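PDB 2PP0: L-talarate/galactarate dehydratase from Salmonella typhimurium, which catalyses the magnesium-dependent dehydration of both L-talarate and galactarate to 5-keto-4-deoxy-D-glucarate, and also epimerises L-talarate to galactarate. Local coordinates for residues T24-E29 with E103-I108; L35-L40 with W387-C392; P150-L155 with M368-R373; A294-Q299 with H321-A326. All coordinates share one frame; numbering follows the deposited sequence.

Contact 1. Residues T24-E29 with E103-I108; sequences TGDRIE and EDPNDI
Ile28 and Glu103 are joined by a backbone hydrogen bond, Ile28 N to Glu103 O at 3.0 Å, where the first strand of the N-terminal capping domain of this enolase-superfamily enzyme meets an Asx turn. That turn is built on Asp104, whose OD1 accepts from Asn106 N at the start of a type I turn running to Asp107. The Ile28 side chain follows the same carbonyl outward. Its CB lies 3.8 Å from Glu103 O; CG1, set anti to its own carbonyl carbon (chi1 -66°), passes the same oxygen and rests 3.8 Å from Pro105 CB. CD1 at the tip continues past the proline, 4.1 Å from Pro105 CB, so that the isoleucine and proline side chains pass each other, running opposite ways. Pro105 also packs on Met142 and Arg146 of helix 127-146. Just before the strand, Asp26 O receives a C-H contact from Asp104 CA at 3.4 Å and, from above its carbonyl plane, a hydrogen bond from Arg27 NH1. The far end of that guanidinium is held by Ala22 O through NH2. Asp104 OD2 forms a salt bridge with Lys153 of the second subunit. The same Asp104 OD2 lies well out of the Arg27 guanidinium plane, and a water lies between the two residues, 3.0 Å from Arg27 NH1 and 2.6 Å from Asp104 OD2.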
# COMPACT_ATOMS: atom_id res chain seq x y z
N THR B 24 -5.40 24.16 -0.56
CA THR B 24 -4.14 24.40 0.14
C THR B 24 -2.95 23.53 -0.26
O THR B 24 -1.80 23.87 0.04
CB THR B 24 -4.33 24.26 1.67
OG1 THR B 24 -4.71 22.91 1.99
CG2 THR B 24 -5.42 25.20 2.16
N GLY B 25 -3.21 22.41 -0.93
CA GLY B 25 -2.13 21.52 -1.32
C GLY B 25 -1.04 22.11 -2.19
O GLY B 25 -1.25 23.08 -2.92
N ASP B 26 0.15 21.51 -2.11
CA ASP B 26 1.30 21.94 -2.89
C ASP B 26 1.01 21.73 -4.38
O ASP B 26 0.02 21.08 -4.74
CB ASP B 26 2.54 21.13 -2.48
CG ASP B 26 3.84 21.82 -2.84
OD1 ASP B 26 3.79 22.85 -3.55
OD2 ASP B 26 4.92 21.33 -2.41
N ARG B 27 1.86 22.27 -5.24
CA ARG B 27 1.67 22.16 -6.68
C ARG B 27 3.00 22.02 -7.41
O ARG B 27 3.98 22.67 -7.07
CB ARG B 27 0.94 23.40 -7.20
CG ARG B 27 -0.50 23.53 -6.75
CD ARG B 27 -1.38 22.50 -7.43
NE ARG B 27 -2.80 22.73 -7.17
CZ ARG B 27 -3.41 22.41 -6.03
NH1 ARG B 27 -2.73 21.85 -5.04
NH2 ARG B 27 -4.71 22.66 -5.89
N ILE B 28 3.03 21.16 -8.43
CA ILE B 28 4.25 20.99 -9.21
C ILE B 28 4.38 22.21 -10.12
O ILE B 28 3.39 22.63 -10.73
CB ILE B 28 4.19 19.69 -10.07
CG1 ILE B 28 4.18 18.46 -9.15
CG2 ILE B 28 5.40 19.64 -11.01
CD1 ILE B 28 3.95 17.13 -9.87
N GLU B 29 5.57 22.78 -10.22
CA GLU B 29 5.75 23.95 -11.08
C GLU B 29 6.91 23.82 -12.06
O GLU B 29 7.05 24.65 -12.96
CB GLU B 29 5.96 25.22 -10.23
CG GLU B 29 4.84 25.50 -9.24
CD GLU B 29 4.93 26.90 -8.65
OE1 GLU B 29 6.06 27.36 -8.39
OE2 GLU B 29 3.86 27.52 -8.44
N GLU B 103 -0.26 19.95 -10.80
CA GLU B 103 -0.78 18.80 -10.07
C GLU B 103 -0.29 18.77 -8.62
O GLU B 103 0.84 19.18 -8.33
CB GLU B 103 -0.38 17.50 -10.76
CG GLU B 103 -1.02 17.27 -12.14
CD GLU B 103 -2.52 17.08 -12.06
OE1 GLU B 103 -2.97 16.32 -11.17
OE2 GLU B 103 -3.25 17.66 -12.88
N ASP B 104 -1.13 18.29 -7.71
CA ASP B 104 -0.75 18.16 -6.31
C ASP B 104 0.17 16.94 -6.30
O ASP B 104 -0.29 15.82 -6.49
CB ASP B 104 -1.97 17.89 -5.43
CG ASP B 104 -1.62 17.77 -3.96
OD1 ASP B 104 -0.50 17.31 -3.65
OD2 ASP B 104 -2.47 18.13 -3.12
N PRO B 105 1.47 17.15 -6.06
CA PRO B 105 2.44 16.04 -6.04
C PRO B 105 2.17 14.88 -5.09
O PRO B 105 2.73 13.79 -5.27
CB PRO B 105 3.76 16.75 -5.75
CG PRO B 105 3.33 17.88 -4.85
CD PRO B 105 2.10 18.39 -5.57
N ASN B 106 1.33 15.08 -4.09
CA ASN B 106 1.05 14.00 -3.15
C ASN B 106 0.11 12.92 -3.69
O ASN B 106 0.15 11.79 -3.22
CB ASN B 106 0.48 14.57 -1.85
CG ASN B 106 1.44 15.55 -1.21
OD1 ASN B 106 1.21 16.76 -1.22
ND2 ASN B 106 2.54 15.03 -0.68
N ASP B 107 -0.72 13.28 -4.66
CA ASP B 107 -1.66 12.33 -5.25
C ASP B 107 -0.96 11.56 -6.37
O ASP B 107 -1.27 11.69 -7.55
CB ASP B 107 -2.89 13.08 -5.78
CG ASP B 107 -3.66 13.77 -4.66
OD1 ASP B 107 -3.40 13.43 -3.49
OD2 ASP B 107 -4.53 14.64 -4.93
N ILE B 108 -0.00 10.74 -5.95
CA ILE B 108 0.82 9.95 -6.84
C ILE B 108 0.09 9.02 -7.81
O ILE B 108 0.39 9.02 -9.01
CB ILE B 108 1.87 9.15 -6.03
CG1 ILE B 108 2.73 10.14 -5.23
CG2 ILE B 108 2.74 8.31 -6.97
CD1 ILE B 108 3.87 9.49 -4.43
O HOH W 1 -4.29 20.01 -3.29

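Contact 2. Residues L35-L40 with W387-C392; sequences LAFLPL and WTQLTC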
# COMPACT_ATOMS: atom_id res chain seq x y z
N LEU B 35 18.49 12.41 -20.36
CA LEU B 35 18.85 11.12 -20.93
C LEU B 35 20.36 11.09 -20.89
O LEU B 35 21.03 11.87 -21.58
CB LEU B 35 18.37 10.98 -22.38
CG LEU B 35 18.90 9.71 -23.07
CD1 LEU B 35 18.46 8.49 -22.27
CD2 LEU B 35 18.39 9.62 -24.51
N ALA B 36 20.91 10.20 -20.07
CA ALA B 36 22.35 10.09 -19.95
C ALA B 36 22.79 8.68 -20.27
O ALA B 36 21.98 7.75 -20.26
CB ALA B 36 22.78 10.46 -18.52
N PHE B 37 24.08 8.52 -20.55
CA PHE B 37 24.61 7.20 -20.85
C PHE B 37 25.81 6.90 -19.97
O PHE B 37 26.81 7.62 -19.97
CB PHE B 37 24.97 7.10 -22.33
CG PHE B 37 23.77 6.91 -23.22
CD1 PHE B 37 23.22 5.65 -23.40
CD2 PHE B 37 23.16 8.01 -23.82
CE1 PHE B 37 22.07 5.49 -24.17
CE2 PHE B 37 22.01 7.85 -24.59
CZ PHE B 37 21.47 6.59 -24.77
N LEU B 38 25.68 5.82 -19.21
CA LEU B 38 26.71 5.35 -18.30
C LEU B 38 27.59 4.37 -19.07
O LEU B 38 27.14 3.29 -19.45
CB LEU B 38 26.04 4.65 -17.12
CG LEU B 38 26.89 3.97 -16.06
CD1 LEU B 38 27.60 5.03 -15.24
CD2 LEU B 38 26.01 3.11 -15.17
N PRO B 39 28.85 4.73 -19.32
CA PRO B 39 29.76 3.85 -20.05
C PRO B 39 30.39 2.73 -19.23
O PRO B 39 30.71 2.89 -18.06
CB PRO B 39 30.81 4.82 -20.59
CG PRO B 39 30.91 5.84 -19.48
CD PRO B 39 29.45 6.07 -19.13
N LEU B 40 30.55 1.58 -19.88
CA LEU B 40 31.16 0.40 -19.27
C LEU B 40 32.39 0.06 -20.11
O LEU B 40 32.26 -0.56 -21.17
CB LEU B 40 30.18 -0.78 -19.27
CG LEU B 40 28.88 -0.67 -18.47
CD1 LEU B 40 28.01 -1.88 -18.77
CD2 LEU B 40 29.18 -0.58 -16.98
N TRP B 387 27.53 13.11 -18.30
CA TRP B 387 27.04 12.00 -19.12
C TRP B 387 25.66 12.22 -19.74
O TRP B 387 25.14 11.34 -20.42
CB TRP B 387 27.02 10.71 -18.30
CG TRP B 387 28.37 10.10 -18.10
CD1 TRP B 387 29.45 10.22 -18.92
CD2 TRP B 387 28.77 9.24 -17.03
NE1 TRP B 387 30.50 9.47 -18.44
CE2 TRP B 387 30.11 8.86 -17.28
CE3 TRP B 387 28.13 8.74 -15.89
CZ2 TRP B 387 30.82 8.00 -16.43
CZ3 TRP B 387 28.84 7.89 -15.04
CH2 TRP B 387 30.17 7.53 -15.32
N THR B 388 25.07 13.38 -19.50
CA THR B 388 23.76 13.68 -20.06
C THR B 388 23.91 14.07 -21.53
O THR B 388 24.71 14.95 -21.86
CB THR B 388 23.07 14.83 -19.30
OG1 THR B 388 22.79 14.41 -17.95
CG2 THR B 388 21.78 15.24 -19.98
N GLN B 389 23.15 13.41 -22.41
CA GLN B 389 23.22 13.71 -23.83
C GLN B 389 22.03 14.54 -24.28
O GLN B 389 22.15 15.36 -25.18
CB GLN B 389 23.29 12.42 -24.65
CG GLN B 389 24.69 11.81 -24.69
CD GLN B 389 24.73 10.47 -25.42
OE1 GLN B 389 23.82 10.13 -26.17
NE2 GLN B 389 25.81 9.72 -25.20
N LEU B 390 20.88 14.33 -23.65
CA LEU B 390 19.67 15.08 -23.99
C LEU B 390 18.99 15.53 -22.70
O LEU B 390 19.09 14.86 -21.68
CB LEU B 390 18.70 14.20 -24.79
CG LEU B 390 19.11 13.74 -26.19
CD1 LEU B 390 18.11 12.72 -26.72
CD2 LEU B 390 19.18 14.94 -27.13
N THR B 391 18.29 16.65 -22.76
CA THR B 391 17.57 17.15 -21.59
C THR B 391 16.48 18.12 -22.05
O THR B 391 16.55 18.66 -23.16
CB THR B 391 18.52 17.87 -20.60
OG1 THR B 391 17.79 18.21 -19.41
CG2 THR B 391 19.09 19.14 -21.21
N CYS B 392 15.46 18.30 -21.22
CA CYS B 392 14.37 19.22 -21.52
C CYS B 392 13.72 19.65 -20.21
O CYS B 392 13.81 18.95 -19.21
CB CYS B 392 13.33 18.56 -22.43
SG CYS B 392 12.56 17.05 -21.80
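Strand 35-40 runs antiparallel to strand 388-392, the axes of the two short segments making an angle of 166°, and a classic beta bulge interrupts their register. Gln389 and Leu390 both face Leu35, whose O accepts from Gln389 N at 2.7 Å and from Leu390 N at 3.2 Å; Leu35 N returns a bond to Leu390 O. Past the bulge, Ala36 and Thr388 form a non-hydrogen-bonded pair, and Phe37 N reaches Trp387 O. On one face of the sheet Leu35 and Leu390 point the same way, side by side, with CD2 of Leu35 3.8 Å from CD1 of Leu390. The bulge lies at the edge of the antiparallel sheet of the capping domain, where the C-terminal strand 388-395 returns to pair with strand 28-40. Trp387 lies just before that strand, its indole directed along the partner by chi1 -75°. Pro39 CD sits over one face of it in a CH-pi contact, 3.7 Å from the centroid of the five-membered ring and 24° off the normal. Phe37 O lies over the same face, also offset toward the rim. The Gln389 and Phe37 side chains cross at about a right angle, the amide inclined to the ring, with Gln389 OE1 3.2 Å from Phe37 CD2.

Contact 3. Residues P150-L155 with M368-R373; sequences PLAKLL and MWISDR
The guanidinium of Arg373, a residue whose carbonyl presses against Pro150, has Ser371 OG over the centre of one face, 3.1 Å above the plane. Its N-H groups are engaged too: NE donates to Gly377 O, and NH1 to Asn17 OD1 of the second subunit. Ser371 OG also accepts from Arg373 N at 3.2 Å, closing an ST turn; the carbonyls of residues 371-373 lie near the proline. Of these, Arg373 O comes nearest, 3.2 Å from Pro150 CG and 3.3 Å from Pro150 CA, while Ser371 O stands 3.6 Å from the same CG. Pro150 occupies the N-cap position of helix 151-155. In the first turn of that helix, Ala152 meets Ile370 methyl to methyl, CB to CD1 at 3.7 Å. CG1 of Ile370 is anti to the carbonyl carbon (chi1 -59°) and carries CD1 out to the alanine, whereas the other branch, CG2, lies 4.2 Å from Pro150 CB. Ala339 of helix 331-339 touches both Ala152 and Ile370. The contact thus joins the short helix 151-155, which follows helix 127-146, to the loop leaving strand 367-369. No hydrogen bond crosses between the segments, so the two are held by a few apolar contacts and by carbonyl oxygens set against the weakly polar C-H groups of Pro150.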
# COMPACT_ATOMS: atom_id res chain seq x y z
N PRO B 150 13.81 8.89 5.39
CA PRO B 150 14.42 8.15 4.28
C PRO B 150 13.17 7.48 3.68
O PRO B 150 12.19 7.27 4.39
CB PRO B 150 15.32 7.15 5.00
CG PRO B 150 15.74 7.91 6.23
CD PRO B 150 14.46 8.56 6.67
N LEU B 151 13.19 7.13 2.40
CA LEU B 151 12.02 6.51 1.79
C LEU B 151 11.52 5.27 2.53
O LEU B 151 10.31 5.10 2.73
CB LEU B 151 12.30 6.15 0.33
CG LEU B 151 11.18 5.37 -0.37
CD1 LEU B 151 9.91 6.19 -0.42
CD2 LEU B 151 11.63 5.03 -1.80
N ALA B 152 12.44 4.40 2.93
CA ALA B 152 12.09 3.18 3.64
C ALA B 152 11.23 3.46 4.87
O ALA B 152 10.34 2.68 5.21
CB ALA B 152 13.36 2.43 4.03
N LYS B 153 11.50 4.57 5.54
CA LYS B 153 10.76 4.94 6.74
C LYS B 153 9.39 5.49 6.40
O LYS B 153 8.43 5.28 7.14
CB LYS B 153 11.57 5.96 7.56
CG LYS B 153 12.81 5.34 8.18
CD LYS B 153 12.43 4.28 9.21
CE LYS B 153 13.66 3.62 9.81
NZ LYS B 153 13.30 2.70 10.92
N LEU B 154 9.29 6.20 5.28
CA LEU B 154 7.99 6.72 4.85
C LEU B 154 7.09 5.52 4.56
O LEU B 154 5.90 5.50 4.90
CB LEU B 154 8.14 7.55 3.57
CG LEU B 154 6.82 7.94 2.90
CD1 LEU B 154 6.15 9.02 3.72
CD2 LEU B 154 7.05 8.43 1.48
N LEU B 155 7.67 4.51 3.90
CA LEU B 155 6.95 3.29 3.55
C LEU B 155 6.71 2.44 4.80
O LEU B 155 5.70 1.74 4.91
CB LEU B 155 7.78 2.46 2.57
CG LEU B 155 8.09 3.06 1.20
CD1 LEU B 155 9.02 2.12 0.45
CD2 LEU B 155 6.80 3.29 0.44
N MET B 368 23.61 -4.10 3.41
CA MET B 368 23.68 -2.72 2.96
C MET B 368 22.80 -1.94 3.93
O MET B 368 21.65 -2.31 4.18
CB MET B 368 23.17 -2.59 1.51
CG MET B 368 23.73 -1.39 0.74
SD MET B 368 25.56 -1.38 0.54
CE MET B 368 25.74 -2.16 -1.07
N TRP B 369 23.35 -0.87 4.50
CA TRP B 369 22.61 -0.08 5.48
C TRP B 369 21.90 1.14 4.94
O TRP B 369 22.40 1.83 4.06
CB TRP B 369 23.56 0.35 6.61
CG TRP B 369 23.96 -0.79 7.47
CD1 TRP B 369 24.83 -1.79 7.14
CD2 TRP B 369 23.45 -1.11 8.76
NE1 TRP B 369 24.88 -2.72 8.16
CE2 TRP B 369 24.04 -2.32 9.16
CE3 TRP B 369 22.53 -0.48 9.62
CZ2 TRP B 369 23.75 -2.92 10.39
CZ3 TRP B 369 22.24 -1.08 10.84
CH2 TRP B 369 22.85 -2.29 11.21
N ILE B 370 20.71 1.39 5.48
CA ILE B 370 19.92 2.55 5.09
C ILE B 370 20.46 3.74 5.86
O ILE B 370 20.53 3.70 7.10
CB ILE B 370 18.43 2.36 5.46
CG1 ILE B 370 17.87 1.11 4.77
CG2 ILE B 370 17.63 3.59 5.06
CD1 ILE B 370 16.43 0.80 5.16
N SER B 371 20.87 4.78 5.16
CA SER B 371 21.41 5.96 5.82
C SER B 371 20.28 6.84 6.33
O SER B 371 19.10 6.58 6.07
CB SER B 371 22.30 6.76 4.86
OG SER B 371 21.52 7.49 3.92
N ASP B 372 20.64 7.89 7.06
CA ASP B 372 19.66 8.81 7.61
C ASP B 372 19.22 9.84 6.57
O ASP B 372 18.35 10.66 6.84
CB ASP B 372 20.25 9.53 8.82
CG ASP B 372 21.41 10.44 8.45
OD1 ASP B 372 22.36 9.96 7.80
OD2 ASP B 372 21.36 11.63 8.81
N ARG B 373 19.82 9.81 5.39
CA ARG B 373 19.44 10.76 4.34
C ARG B 373 17.97 10.58 3.96
O ARG B 373 17.46 9.46 3.97
CB ARG B 373 20.36 10.59 3.12
CG ARG B 373 21.82 10.96 3.41
CD ARG B 373 22.68 11.03 2.14
NE ARG B 373 22.87 9.72 1.52
CZ ARG B 373 23.67 8.77 2.01
NH1 ARG B 373 24.35 8.97 3.12
NH2 ARG B 373 23.76 7.60 1.39

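Contact 4. Residues A294-Q299 with H321-A326; sequences ASDFVQ and HGRKLA
Val298 N donates to Lys324 O at 2.9 Å with an N-H...O angle of 171°, the shortest of three backbone bonds that pair strand 297-298 with strand 324-325 in parallel. Lys324 N to Asp296 O and Ala326 N to Val298 O are the others. On one face of the sheet the Lys324 side chain runs beside the Phe297 ring and in the same direction; its CB sits over the ring face, 3.7 Å from the centroid, in a CH-pi contact. Ala326 CB adds a touch to Phe297 CD2 at 4.1 Å. Arg323 lies at the entry to the pair. Bent at chi2 (-57°), its chain brings CD to 3.3 Å from Ser295 O, which lies over one face of the guanidinium and not along an N-H. Asp296 OD1 stands 4.1 Å from Arg323 NH1, their opposite charges bridged by a water in the guanidinium plane; Asp296 OD2 takes the backbone N of Ile274. At the far end Gln299 CG closes to 3.0 Å on Ala326 O, and Gln299 NE2 hydrogen-bonds Glu252, a magnesium ligand, which makes Gln299 a second-shell residue. These are adjacent strands of the modified TIM barrel, joined in a beta-alpha-beta crossover: strand 274-276 flanks 297-298 on its other side, and Val298 and Leu325 pack outward on helix 308-320.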
# COMPACT_ATOMS: atom_id res chain seq x y z
N ALA B 294 5.09 -19.62 -10.24
CA ALA B 294 6.33 -19.71 -11.00
C ALA B 294 7.63 -19.74 -10.20
O ALA B 294 8.57 -20.44 -10.57
CB ALA B 294 6.38 -18.57 -12.02
N SER B 295 7.69 -18.98 -9.11
CA SER B 295 8.94 -18.93 -8.35
C SER B 295 8.82 -18.73 -6.84
O SER B 295 7.81 -18.25 -6.33
CB SER B 295 9.83 -17.83 -8.92
OG SER B 295 9.18 -16.56 -8.83
N ASP B 296 9.90 -19.11 -6.15
CA ASP B 296 10.01 -19.00 -4.70
C ASP B 296 10.45 -17.58 -4.33
O ASP B 296 10.08 -17.06 -3.27
CB ASP B 296 11.03 -20.02 -4.20
CG ASP B 296 10.66 -21.44 -4.60
OD1 ASP B 296 9.66 -21.96 -4.05
OD2 ASP B 296 11.35 -22.03 -5.46
N PHE B 297 11.23 -16.96 -5.21
CA PHE B 297 11.70 -15.59 -5.03
C PHE B 297 11.13 -14.77 -6.19
O PHE B 297 11.23 -15.18 -7.35
CB PHE B 297 13.23 -15.48 -5.09
CG PHE B 297 13.93 -15.87 -3.82
CD1 PHE B 297 14.16 -17.21 -3.52
CD2 PHE B 297 14.38 -14.89 -2.94
CE1 PHE B 297 14.83 -17.57 -2.35
CE2 PHE B 297 15.05 -15.24 -1.77
CZ PHE B 297 15.28 -16.58 -1.47
N VAL B 298 10.54 -13.62 -5.88
CA VAL B 298 9.99 -12.74 -6.90
C VAL B 298 11.00 -11.61 -7.07
O VAL B 298 11.37 -10.95 -6.10
CB VAL B 298 8.62 -12.18 -6.48
CG1 VAL B 298 8.10 -11.20 -7.51
CG2 VAL B 298 7.63 -13.33 -6.30
N GLN B 299 11.43 -11.38 -8.31
CA GLN B 299 12.43 -10.36 -8.58
C GLN B 299 11.97 -9.20 -9.46
O GLN B 299 12.31 -9.12 -10.64
CB GLN B 299 13.66 -11.01 -9.20
CG GLN B 299 14.22 -12.12 -8.32
CD GLN B 299 15.37 -12.84 -8.97
OE1 GLN B 299 15.20 -13.52 -9.99
NE2 GLN B 299 16.56 -12.70 -8.39
N HIS B 321 1.39 -14.38 -1.19
CA HIS B 321 1.63 -15.74 -1.66
C HIS B 321 2.82 -16.41 -0.96
O HIS B 321 3.29 -17.46 -1.40
CB HIS B 321 1.85 -15.76 -3.18
CG HIS B 321 0.57 -15.70 -3.96
ND1 HIS B 321 -0.22 -14.57 -4.03
CD2 HIS B 321 -0.08 -16.66 -4.67
CE1 HIS B 321 -1.30 -14.84 -4.74
NE2 HIS B 321 -1.24 -16.09 -5.14
N GLY B 322 3.30 -15.78 0.11
CA GLY B 322 4.40 -16.35 0.87
C GLY B 322 5.75 -16.45 0.19
O GLY B 322 6.59 -17.25 0.61
N ARG B 323 5.98 -15.63 -0.83
CA ARG B 323 7.24 -15.65 -1.56
C ARG B 323 8.26 -14.66 -0.99
O ARG B 323 7.88 -13.68 -0.34
CB ARG B 323 7.00 -15.30 -3.03
CG ARG B 323 5.87 -16.06 -3.69
CD ARG B 323 6.08 -17.57 -3.60
NE ARG B 323 5.08 -18.29 -4.39
CZ ARG B 323 5.01 -19.61 -4.47
NH1 ARG B 323 5.88 -20.37 -3.82
NH2 ARG B 323 4.07 -20.18 -5.23
N LYS B 324 9.53 -14.91 -1.24
CA LYS B 324 10.60 -14.01 -0.79
C LYS B 324 10.80 -12.96 -1.88
O LYS B 324 10.36 -13.15 -3.03
CB LYS B 324 11.91 -14.78 -0.60
CG LYS B 324 11.90 -15.83 0.51
CD LYS B 324 11.82 -15.19 1.89
CE LYS B 324 12.06 -16.23 2.99
NZ LYS B 324 13.39 -16.90 2.84
N LEU B 325 11.47 -11.87 -1.53
CA LEU B 325 11.73 -10.80 -2.48
C LEU B 325 13.22 -10.58 -2.71
O LEU B 325 14.01 -10.59 -1.77
CB LEU B 325 11.10 -9.49 -1.99
CG LEU B 325 11.15 -8.32 -2.97
CD1 LEU B 325 10.11 -8.54 -4.06
CD2 LEU B 325 10.88 -7.00 -2.25
N ALA B 326 13.60 -10.39 -3.96
CA ALA B 326 14.99 -10.13 -4.33
C ALA B 326 14.95 -9.24 -5.57
O ALA B 326 15.08 -9.73 -6.70
CB ALA B 326 15.73 -11.43 -4.61
O HOH W 2 7.95 -20.18 -1.90
O HOH W 3 18.11 -10.30 -7.39

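How the contacts relate
From the N terminus, contact 1 opens first and closes a loop within the capping domain, from the start of strand 28-40 to the turn before helix 108-118. Contact 2 opens farther along the same strand, before contact 1 has closed, so the two cross; it closes only near the C terminus and returns the last strand to the capping sheet. Within its span lies contact 3, which begins after contact 1 has ended and joins the helix 151-155 region to strand 367-369, which lies antiparallel to strand 161-166. Contact 4 falls inside contact 3, linking neighbouring barrel strands. Contacts 1, 2 and 3 all reach the second subunit, whereas contact 4 stays within one barrel, its centre about 33 Å from that of contact 2.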